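Local coordinates for protein lectin 2 (Agrocybe aegerita, PDB 4TQM) that probably binds glycans that carry N-acetylglucosamine, folding as a beta-propeller with the sugar held at the junctions between neighbouring blades, at residues C251-N256 against K266-D271; D227-V232 against H283-A288; K193-S198 against K210-N215. The protein carries 1 engineered substitution. All blocks are in the same frame, centred on the assembly; numbering follows the deposited sequence.

Contact 1: C251-N256 against K266-D271. With NAG (2-acetamido-2-deoxy-beta-D-glucopyranose), chain F; NAG (2-acetamido-2-deoxy-beta-D-glucopyranose), chain E.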
loop_
_atom_site.group_PDB
_atom_site.type_symbol
_atom_site.label_atom_id
_atom_site.label_comp_id
_atom_site.label_asym_id
_atom_site.label_seq_id
_atom_site.Cartn_x
_atom_site.Cartn_y
_atom_site.Cartn_z
ATOM N N CYS A 251 11.784 14.243 8.662
ATOM C CA CYS A 251 11.436 12.843 8.870
ATOM C C CYS A 251 11.950 12.331 10.208
ATOM O O CYS A 251 13.127 12.488 10.532
ATOM C CB CYS A 251 11.993 11.978 7.737
ATOM S SG CYS A 251 11.368 12.417 6.102
ATOM N N TRP A 252 11.056 11.719 10.977
ATOM C CA TRP A 252 11.407 11.138 12.265
ATOM C C TRP A 252 11.342 9.620 12.182
ATOM O O TRP A 252 10.417 9.058 11.593
ATOM C CB TRP A 252 10.459 11.627 13.359
ATOM C CG TRP A 252 10.502 13.102 13.613
ATOM C CD1 TRP A 252 9.835 14.071 12.925
ATOM C CD2 TRP A 252 11.226 13.774 14.651
ATOM N NE1 TRP A 252 10.106 15.306 13.461
ATOM C CE2 TRP A 252 10.961 15.152 14.522
ATOM C CE3 TRP A 252 12.081 13.347 15.672
ATOM C CZ2 TRP A 252 11.515 16.104 15.375
ATOM C CZ3 TRP A 252 12.632 14.295 16.519
ATOM C CH2 TRP A 252 12.347 15.657 16.365
ATOM N N VAL A 253 12.322 8.961 12.787
ATOM C CA VAL A 253 12.414 7.509 12.749
ATOM C C VAL A 253 12.483 6.921 14.154
ATOM O O VAL A 253 13.193 7.437 15.018
ATOM C CB VAL A 253 13.663 7.062 11.952
ATOM C CG1 VAL A 253 13.994 5.599 12.220
ATOM C CG2 VAL A 253 13.465 7.310 10.464
ATOM N N ALA A 254 11.716 5.861 14.386
ATOM C CA ALA A 254 11.937 5.001 15.540
ATOM C C ALA A 254 12.346 3.635 15.009
ATOM O O ALA A 254 11.643 3.033 14.181
ATOM C CB ALA A 254 10.691 4.902 16.406
ATOM N N LEU A 255 13.501 3.166 15.471
ATOM C CA LEU A 255 14.080 1.921 14.987
ATOM C C LEU A 255 13.556 0.720 15.764
ATOM O O LEU A 255 13.468 0.749 16.997
ATOM C CB LEU A 255 15.607 1.980 15.072
ATOM C CG LEU A 255 16.274 2.972 14.118
ATOM C CD1 LEU A 255 17.774 3.055 14.372
ATOM C CD2 LEU A 255 15.994 2.567 12.678
ATOM N N ASN A 256 13.209 -0.332 15.030
ATOM C CA ASN A 256 12.735 -1.566 15.636
ATOM C C ASN A 256 13.886 -2.291 16.317
ATOM O O ASN A 256 14.849 -2.693 15.662
ATOM C CB ASN A 256 12.098 -2.462 14.571
ATOM C CG ASN A 256 11.343 -3.635 15.166
ATOM O OD1 ASN A 256 11.863 -4.365 16.009
ATOM N ND2 ASN A 256 10.102 -3.818 14.730
ATOM N N LYS A 266 13.894 9.841 16.457
ATOM C CA LYS A 266 14.990 10.725 16.072
ATOM C C LYS A 266 14.752 11.400 14.723
ATOM O O LYS A 266 14.226 10.781 13.792
ATOM C CB LYS A 266 16.304 9.941 16.018
ATOM C CG LYS A 266 16.623 9.154 17.283
ATOM C CD LYS A 266 17.917 8.369 17.129
ATOM C CE LYS A 266 18.144 7.426 18.302
ATOM N NZ LYS A 266 19.379 6.608 18.112
ATOM N N LEU A 267 15.155 12.664 14.622
ATOM C CA LEU A 267 15.064 13.412 13.370
ATOM C C LEU A 267 16.249 13.060 12.473
ATOM O O LEU A 267 17.393 13.400 12.782
ATOM C CB LEU A 267 15.038 14.917 13.646
ATOM C CG LEU A 267 14.884 15.853 12.444
ATOM C CD1 LEU A 267 13.573 15.592 11.727
ATOM C CD2 LEU A 267 14.963 17.303 12.882
ATOM N N VAL A 268 15.972 12.382 11.362
ATOM C CA VAL A 268 17.032 11.847 10.511
ATOM C C VAL A 268 17.204 12.604 9.194
ATOM O O VAL A 268 18.273 12.559 8.578
ATOM C CB VAL A 268 16.790 10.361 10.200
ATOM C CG1 VAL A 268 16.861 9.539 11.476
ATOM C CG2 VAL A 268 15.443 10.179 9.517
ATOM N N ILE A 269 16.146 13.282 8.758
ATOM C CA ILE A 269 16.180 14.066 7.528
ATOM C C ILE A 269 15.518 15.410 7.771
ATOM O O ILE A 269 14.375 15.466 8.227
ATOM C CB ILE A 269 15.418 13.365 6.390
ATOM C CG1 ILE A 269 16.027 11.994 6.103
ATOM C CG2 ILE A 269 15.420 14.228 5.135
ATOM C CD1 ILE A 269 15.124 11.079 5.316
ATOM N N ASN A 270 16.228 16.492 7.467
ATOM C CA ASN A 270 15.675 17.828 7.653
ATOM C C ASN A 270 14.908 18.301 6.424
ATOM O O ASN A 270 15.136 19.401 5.921
ATOM C CB ASN A 270 16.777 18.823 8.017
ATOM C CG ASN A 270 17.516 18.430 9.280
ATOM O OD1 ASN A 270 17.044 18.675 10.391
ATOM N ND2 ASN A 270 18.681 17.812 9.118
ATOM N N ASP A 271 13.995 17.460 5.948
ATOM C CA ASP A 271 13.219 17.766 4.753
ATOM C C ASP A 271 12.000 16.852 4.668
ATOM O O ASP A 271 11.769 16.033 5.562
ATOM C CB ASP A 271 14.089 17.605 3.506
ATOM C CG ASP A 271 13.751 18.611 2.421
ATOM O OD1 ASP A 271 12.557 18.950 2.267
ATOM O OD2 ASP A 271 14.685 19.062 1.720
HETATM C C1 NAG F . 11.449 23.181 -2.046
HETATM C C2 NAG F . 11.154 21.773 -1.536
HETATM C C3 NAG F . 12.061 21.429 -0.361
HETATM C C4 NAG F . 13.515 21.639 -0.764
HETATM C C5 NAG F . 13.725 23.032 -1.353
HETATM C C6 NAG F . 15.155 23.159 -1.868
HETATM C C7 NAG F . 8.929 20.936 -1.964
HETATM C C8 NAG F . 7.589 20.587 -1.392
HETATM N N2 NAG F . 9.755 21.628 -1.181
HETATM O O3 NAG F . 11.859 20.084 0.013
HETATM O O4 NAG F . 14.365 21.465 0.349
HETATM O O5 NAG F . 12.813 23.285 -2.408
HETATM O O6 NAG F . 15.371 24.460 -2.363
HETATM O O7 NAG F . 9.229 20.589 -3.107
HETATM C C1 NAG E . 7.547 17.586 16.948
HETATM C C2 NAG E . 7.248 16.251 16.271
HETATM C C3 NAG E . 7.272 15.128 17.304
HETATM C C4 NAG E . 8.571 15.160 18.109
HETATM C C5 NAG E . 8.857 16.554 18.656
HETATM C C6 NAG E . 10.248 16.608 19.285
HETATM C C7 NAG E . 5.862 16.431 14.275
HETATM C C8 NAG E . 4.500 16.226 13.680
HETATM N N2 NAG E . 5.962 16.311 15.600
HETATM O O3 NAG E . 7.157 13.882 16.656
HETATM O O4 NAG E . 8.492 14.249 19.184
HETATM O O5 NAG E . 8.789 17.518 17.627
HETATM O O6 NAG E . 10.521 17.918 19.734
HETATM O O7 NAG E . 6.815 16.701 13.545
#
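W252 pairs with L267, and C251 faces both V268 and I269, in the outer beta hairpin of a propeller blade: a classic beta bulge. Four backbone hydrogen bonds join the strands: two link C251 with V268 and I269 at the bulge, and two tie V253 to K266.

Apolar packing divides between the faces. On that of C251 and V253, CB of C251 rests against CB of I269 at 3.9 Å, while CG2 of V268 meets CG2 of V253 at 3.6 Å, the two valines crossing at about a right angle. On the other face, the indole of W252 is turned with CG anti to its carbonyl carbon (chi1 -63°), which brings its six-membered ring over L267. CB of L267 stands 3.8 Å from that ring's centroid, only 8° off the normal, a CH-pi contact.

The N-acetylglucosamine of chain E covers the opposite face of the indole, its C4 offset toward the rim. Past the strand end, D271 receives the sugar of chain F with both carboxylate oxygens: O3 donates to OD1 at 2.6 Å and O4 donates to OD2 at 2.8 Å.

Contact 2: D227-V232 against H283-A288. With NAG (2-acetamido-2-deoxy-beta-D-glucopyranose), chain F.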
loop_
_atom_site.group_PDB
_atom_site.type_symbol
_atom_site.label_atom_id
_atom_site.label_comp_id
_atom_site.label_asym_id
_atom_site.label_seq_id
_atom_site.Cartn_x
_atom_site.Cartn_y
_atom_site.Cartn_z
ATOM N N ASP A 227 -1.485 15.489 6.528
ATOM C CA ASP A 227 -0.433 16.487 6.718
ATOM C C ASP A 227 0.910 15.855 7.070
ATOM O O ASP A 227 1.956 16.285 6.583
ATOM C CB ASP A 227 -0.818 17.480 7.820
ATOM C CG ASP A 227 -2.094 18.238 7.511
ATOM O OD1 ASP A 227 -2.789 18.637 8.467
ATOM O OD2 ASP A 227 -2.402 18.435 6.317
ATOM N N HIS A 228 0.870 14.836 7.923
ATOM C CA HIS A 228 2.083 14.190 8.404
ATOM C C HIS A 228 2.014 12.681 8.185
ATOM O O HIS A 228 1.709 11.923 9.109
ATOM C CB HIS A 228 2.284 14.503 9.887
ATOM C CG HIS A 228 2.108 15.950 10.231
ATOM N ND1 HIS A 228 1.133 16.400 11.093
ATOM C CD2 HIS A 228 2.779 17.056 9.817
ATOM C CE1 HIS A 228 1.213 17.715 11.206
ATOM N NE2 HIS A 228 2.207 18.134 10.439
ATOM N N PRO A 229 2.307 12.236 6.956
ATOM C CA PRO A 229 2.188 10.811 6.625
ATOM C C PRO A 229 3.160 9.942 7.420
ATOM O O PRO A 229 4.293 10.351 7.674
ATOM C CB PRO A 229 2.525 10.767 5.130
ATOM C CG PRO A 229 3.350 11.985 4.884
ATOM C CD PRO A 229 2.822 13.032 5.828
ATOM N N ARG A 230 2.705 8.759 7.823
ATOM C CA ARG A 230 3.559 7.808 8.525
ATOM C C ARG A 230 3.637 6.471 7.789
ATOM O O ARG A 230 2.714 6.093 7.058
ATOM C CB ARG A 230 3.094 7.616 9.971
ATOM C CG ARG A 230 3.525 8.748 10.908
ATOM C CD ARG A 230 2.391 9.149 11.835
ATOM N NE ARG A 230 1.333 9.843 11.109
ATOM C CZ ARG A 230 0.125 10.103 11.602
ATOM N NH1 ARG A 230 -0.193 9.723 12.833
ATOM N NH2 ARG A 230 -0.768 10.739 10.856
ATOM N N PHE A 231 4.744 5.766 8.002
ATOM C CA PHE A 231 5.093 4.572 7.241
ATOM C C PHE A 231 5.727 3.510 8.130
ATOM O O PHE A 231 6.455 3.824 9.084
ATOM C CB PHE A 231 6.115 4.910 6.148
ATOM C CG PHE A 231 5.703 6.031 5.235
ATOM C CD1 PHE A 231 4.996 5.772 4.073
ATOM C CD2 PHE A 231 6.052 7.343 5.523
ATOM C CE1 PHE A 231 4.627 6.800 3.222
ATOM C CE2 PHE A 231 5.683 8.375 4.677
ATOM C CZ PHE A 231 4.969 8.103 3.525
ATOM N N VAL A 232 5.454 2.252 7.794
ATOM C CA VAL A 232 6.184 1.115 8.338
ATOM C C VAL A 232 7.096 0.559 7.246
ATOM O O VAL A 232 6.650 0.303 6.124
ATOM C CB VAL A 232 5.237 0.006 8.846
ATOM C CG1 VAL A 232 4.640 0.388 10.188
ATOM C CG2 VAL A 232 4.134 -0.278 7.826
ATOM N N HIS A 283 1.997 16.846 -2.546
ATOM C CA HIS A 283 3.337 16.260 -2.547
ATOM C C HIS A 283 3.437 14.877 -1.898
ATOM O O HIS A 283 3.878 14.759 -0.750
ATOM C CB HIS A 283 4.320 17.216 -1.865
ATOM C CG HIS A 283 4.213 18.635 -2.334
ATOM N ND1 HIS A 283 3.717 19.646 -1.538
ATOM C CD2 HIS A 283 4.542 19.213 -3.514
ATOM C CE1 HIS A 283 3.746 20.785 -2.208
ATOM N NE2 HIS A 283 4.241 20.549 -3.410
ATOM N N PRO A 284 3.060 13.826 -2.643
ATOM C CA PRO A 284 3.059 12.451 -2.124
ATOM C C PRO A 284 4.458 11.933 -1.793
ATOM O O PRO A 284 5.404 12.154 -2.555
ATOM C CB PRO A 284 2.448 11.639 -3.277
ATOM C CG PRO A 284 2.698 12.459 -4.498
ATOM C CD PRO A 284 2.608 13.888 -4.046
ATOM N N ARG A 285 4.580 11.247 -0.661
ATOM C CA ARG A 285 5.857 10.688 -0.229
ATOM C C ARG A 285 5.759 9.175 -0.030
ATOM O O ARG A 285 4.702 8.652 0.324
ATOM C CB ARG A 285 6.340 11.373 1.055
ATOM C CG ARG A 285 6.912 12.771 0.834
ATOM C CD ARG A 285 6.502 13.724 1.952
ATOM N NE ARG A 285 5.076 14.033 1.887
ATOM C CZ ARG A 285 4.436 14.802 2.760
ATOM N NH1 ARG A 285 5.095 15.346 3.776
ATOM N NH2 ARG A 285 3.136 15.027 2.618
ATOM N N PHE A 286 6.871 8.484 -0.260
ATOM C CA PHE A 286 6.911 7.028 -0.227
ATOM C C PHE A 286 8.236 6.544 0.348
ATOM O O PHE A 286 9.245 7.252 0.293
ATOM C CB PHE A 286 6.756 6.454 -1.642
ATOM C CG PHE A 286 5.507 6.897 -2.353
ATOM C CD1 PHE A 286 4.326 6.184 -2.219
ATOM C CD2 PHE A 286 5.517 8.022 -3.166
ATOM C CE1 PHE A 286 3.175 6.587 -2.878
ATOM C CE2 PHE A 286 4.370 8.429 -3.824
ATOM C CZ PHE A 286 3.198 7.710 -3.680
ATOM N N ILE A 287 8.227 5.333 0.894
ATOM C CA ILE A 287 9.457 4.663 1.287
ATOM C C ILE A 287 9.706 3.517 0.316
ATOM O O ILE A 287 8.858 2.636 0.162
ATOM C CB ILE A 287 9.372 4.092 2.713
ATOM C CG1 ILE A 287 8.937 5.177 3.701
ATOM C CG2 ILE A 287 10.713 3.500 3.127
ATOM C CD1 ILE A 287 9.894 6.356 3.781
ATOM N N ALA A 288 10.861 3.532 -0.345
ATOM C CA ALA A 288 11.210 2.463 -1.277
ATOM C C ALA A 288 12.714 2.218 -1.307
ATOM O O ALA A 288 13.505 3.098 -0.960
ATOM C CB ALA A 288 10.689 2.775 -2.674
HETATM C C1 NAG F . 11.449 23.181 -2.046
HETATM C C2 NAG F . 11.154 21.773 -1.536
HETATM C C3 NAG F . 12.061 21.429 -0.361
HETATM C C4 NAG F . 13.515 21.639 -0.764
HETATM C C5 NAG F . 13.725 23.032 -1.353
HETATM C C6 NAG F . 15.155 23.159 -1.868
HETATM C C7 NAG F . 8.929 20.936 -1.964
HETATM C C8 NAG F . 7.589 20.587 -1.392
HETATM N N2 NAG F . 9.755 21.628 -1.181
HETATM O O3 NAG F . 11.859 20.084 0.013
HETATM O O4 NAG F . 14.365 21.465 0.349
HETATM O O5 NAG F . 12.813 23.285 -2.408
HETATM O O6 NAG F . 15.371 24.460 -2.363
HETATM O O7 NAG F . 9.229 20.589 -3.107
HETATM O O HOH W 1 2.269 17.299 4.265
HETATM O O HOH W 2 4.712 16.500 6.440
#
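F231 and, just before its strand, P229 face R285 and I287; strands 230-232 and 285-288 run in nearly the same direction, 16° apart, with axes 8.1 Å from each other and no hydrogen bond between them. Side chains and two waters make the contact instead. CG of P229 sits over the centre of one face of the R285 guanidinium, 3.7 Å from CZ, the two side chains crossing at about a right angle. Two waters lie between this group and the carbonyl oxygen of D227, one accepting from NH1 and the other from NH2. NH1 also donates to the carbonyl of F272, and NE makes a weak bond to O of H283, so polar partners around its rim help to fix the guanidinium with one face against the proline.

Farther along, F231 presents its edge to the backbone, CZ being 3.3 Å from O of R285. One face of the same ring receives CG1 of I287, 4.1 Å from the ring centroid. At the other end, the methyl C8 of the chain F sugar lies over the centre of the H283 ring, 3.8 Å above its plane. Packing of this kind, face to face between the innermost strands of successive four-stranded blades, is characteristic of the beta-propeller.

Contact 3: K193-S198 against K210-N215. With NAG (2-acetamido-2-deoxy-beta-D-glucopyranose), chain E.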
loop_
_atom_site.group_PDB
_atom_site.type_symbol
_atom_site.label_atom_id
_atom_site.label_comp_id
_atom_site.label_asym_id
_atom_site.label_seq_id
_atom_site.Cartn_x
_atom_site.Cartn_y
_atom_site.Cartn_z
ATOM N N LYS A 193 -2.755 8.498 21.530
ATOM C CA LYS A 193 -1.632 8.857 22.386
ATOM C C LYS A 193 -0.465 7.881 22.298
ATOM O O LYS A 193 0.605 8.136 22.863
ATOM C CB LYS A 193 -2.104 8.997 23.837
ATOM C CG LYS A 193 -3.073 10.149 24.055
ATOM C CD LYS A 193 -3.589 10.215 25.491
ATOM C CE LYS A 193 -2.539 10.748 26.460
ATOM N NZ LYS A 193 -1.567 9.708 26.905
ATOM N N HIS A 194 -0.665 6.771 21.590
ATOM C CA HIS A 194 0.351 5.730 21.507
ATOM C C HIS A 194 0.332 5.010 20.162
ATOM O O HIS A 194 -0.730 4.782 19.580
ATOM C CB HIS A 194 0.149 4.681 22.612
ATOM C CG HIS A 194 -0.037 5.257 23.983
ATOM N ND1 HIS A 194 1.015 5.667 24.770
ATOM C CD2 HIS A 194 -1.160 5.476 24.712
ATOM C CE1 HIS A 194 0.552 6.124 25.922
ATOM N NE2 HIS A 194 -0.765 6.017 25.911
ATOM N N VAL A 195 1.515 4.665 19.670
ATOM C CA VAL A 195 1.634 3.651 18.639
ATOM C C VAL A 195 1.589 2.317 19.369
ATOM O O VAL A 195 2.428 2.049 20.252
ATOM C CB VAL A 195 2.951 3.760 17.852
ATOM C CG1 VAL A 195 3.105 2.567 16.917
ATOM C CG2 VAL A 195 3.003 5.066 17.066
ATOM N N PHE A 196 0.585 1.518 19.004
ATOM C CA PHE A 196 0.321 0.204 19.572
ATOM C C PHE A 196 0.740 -0.878 18.587
ATOM O O PHE A 196 0.723 -0.672 17.376
ATOM C CB PHE A 196 -1.180 0.010 19.823
ATOM C CG PHE A 196 -1.782 0.964 20.819
ATOM C CD1 PHE A 196 -1.851 0.630 22.161
ATOM C CD2 PHE A 196 -2.320 2.172 20.406
ATOM C CE1 PHE A 196 -2.421 1.496 23.080
ATOM C CE2 PHE A 196 -2.889 3.042 21.320
ATOM C CZ PHE A 196 -2.940 2.700 22.658
ATOM N N ILE A 197 1.090 -2.047 19.108
ATOM C CA ILE A 197 1.263 -3.213 18.259
ATOM C C ILE A 197 0.460 -4.377 18.818
ATOM O O ILE A 197 0.241 -4.479 20.030
ATOM C CB ILE A 197 2.742 -3.631 18.125
ATOM C CG1 ILE A 197 3.314 -3.998 19.491
ATOM C CG2 ILE A 197 3.563 -2.527 17.466
ATOM C CD1 ILE A 197 4.676 -4.611 19.425
ATOM N N SER A 198 0.001 -5.242 17.924
ATOM C CA SER A 198 -0.658 -6.475 18.320
ATOM C C SER A 198 0.026 -7.633 17.612
ATOM O O SER A 198 0.067 -7.686 16.377
ATOM C CB SER A 198 -2.145 -6.438 17.976
ATOM O OG SER A 198 -2.761 -7.678 18.279
ATOM N N LYS A 210 -0.453 -3.544 22.556
ATOM C CA LYS A 210 0.597 -3.083 23.456
ATOM C C LYS A 210 1.104 -1.713 23.024
ATOM O O LYS A 210 1.514 -1.534 21.877
ATOM C CB LYS A 210 1.773 -4.063 23.459
ATOM C CG LYS A 210 1.469 -5.435 24.031
ATOM C CD LYS A 210 2.733 -6.281 24.070
ATOM C CE LYS A 210 2.579 -7.486 24.985
ATOM N NZ LYS A 210 3.868 -8.210 25.159
ATOM N N SER A 211 1.082 -0.752 23.945
ATOM C CA SER A 211 1.641 0.568 23.686
ATOM C C SER A 211 3.158 0.481 23.580
ATOM O O SER A 211 3.828 0.078 24.531
ATOM C CB SER A 211 1.259 1.530 24.811
ATOM O OG SER A 211 1.939 2.765 24.678
ATOM N N VAL A 212 3.708 0.861 22.430
ATOM C CA VAL A 212 5.149 0.751 22.233
ATOM C C VAL A 212 5.828 2.075 21.914
ATOM O O VAL A 212 7.030 2.218 22.147
ATOM C CB VAL A 212 5.520 -0.304 21.161
ATOM C CG1 VAL A 212 5.079 -1.680 21.611
ATOM C CG2 VAL A 212 4.901 0.046 19.816
ATOM N N ILE A 213 5.087 3.042 21.374
ATOM C CA ILE A 213 5.686 4.371 21.179
ATOM C C ILE A 213 4.775 5.494 21.674
ATOM O O ILE A 213 3.576 5.455 21.448
ATOM C CB ILE A 213 6.069 4.638 19.698
ATOM C CG1 ILE A 213 7.040 3.578 19.177
ATOM C CG2 ILE A 213 6.704 6.014 19.538
ATOM C CD1 ILE A 213 7.315 3.697 17.686
ATOM N N ASP A 214 5.337 6.489 22.358
ATOM C CA ASP A 214 4.555 7.660 22.754
ATOM C C ASP A 214 4.839 8.834 21.821
ATOM O O ASP A 214 5.314 9.889 22.249
ATOM C CB ASP A 214 4.838 8.049 24.205
ATOM C CG ASP A 214 4.381 6.992 25.189
ATOM O OD1 ASP A 214 3.749 6.006 24.754
ATOM O OD2 ASP A 214 4.644 7.156 26.400
ATOM N N ASN A 215 4.534 8.633 20.542
ATOM C CA ASN A 215 4.849 9.593 19.492
ATOM C C ASN A 215 4.139 9.150 18.217
ATOM O O ASN A 215 3.439 8.137 18.226
ATOM C CB ASN A 215 6.364 9.642 19.268
ATOM C CG ASN A 215 6.874 11.042 18.974
ATOM O OD1 ASN A 215 6.321 11.761 18.140
ATOM N ND2 ASN A 215 7.935 11.439 19.667
HETATM C C1 NAG E . 7.547 17.586 16.948
HETATM C C2 NAG E . 7.248 16.251 16.271
HETATM C C3 NAG E . 7.272 15.128 17.304
HETATM C C4 NAG E . 8.571 15.160 18.109
HETATM C C5 NAG E . 8.857 16.554 18.656
HETATM C C6 NAG E . 10.248 16.608 19.285
HETATM C C7 NAG E . 5.862 16.431 14.275
HETATM C C8 NAG E . 4.500 16.226 13.680
HETATM N N2 NAG E . 5.962 16.311 15.600
HETATM O O3 NAG E . 7.157 13.882 16.656
HETATM O O4 NAG E . 8.492 14.249 19.184
HETATM O O5 NAG E . 8.789 17.518 17.627
HETATM O O6 NAG E . 10.521 17.918 19.734
HETATM O O7 NAG E . 6.815 16.701 13.545
#
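H194 and D214 lie side by side and point the same way, yet their ring and carboxylate planes are turned 62° apart. ND1 of H194 donates to OD1 of D214 at 2.8 Å; the oxygen is in the plane of the imidazole, whereas the nitrogen approaches from above the carboxylate plane, 52° out of it. CB of H194 also covers one face of the F196 ring, offset toward the rim.

V195 and I213 likewise run alongside each other, CB to CB at 3.7 Å. I197 instead crosses V212 at about a right angle. Its CG1, placed between the backbone N and the carbonyl carbon (chi1 61°), meets CG1 of V212 at 3.6 Å. Between V195 and F196 the backbone register slips by one: O of V195 accepts from N of V212 at 2.8 Å and from N of I213 at 3.1 Å, so one carbonyl serves both residues of the bulge.

N215 follows the second strand and grips the chain E sugar, taking O3 on OD1 at 2.7 Å and giving ND2 to O4 at 2.9 Å. K193 and H194 touch a bound galactose. This is the outer hairpin of a propeller blade, with a classic beta bulge leading into a sugar site at the boundary with the next blade.

Overall arrangement
Three successive four-stranded blades of the propeller are linked here. Contacts 3 and 1 are equivalent outer hairpins of neighbouring blades, their centres about 17 Å apart, and they touch where CB of A254 packs 3.8 Å from CD1 of I213. Contact 2 lies nearer the centre of the chain, about 11 Å from it against about 21 Å for the other two, joining the inner strand of the blade of contact 1 to that of the following blade; its centre is about 12 Å from contact 1 and about 19 Å from contact 3. In sequence, contact 1 is nested within the loop that contact 2 closes. The chain E N-acetylglucosamine bridges N215 and W252, and the chain F one sits between D271 and H283.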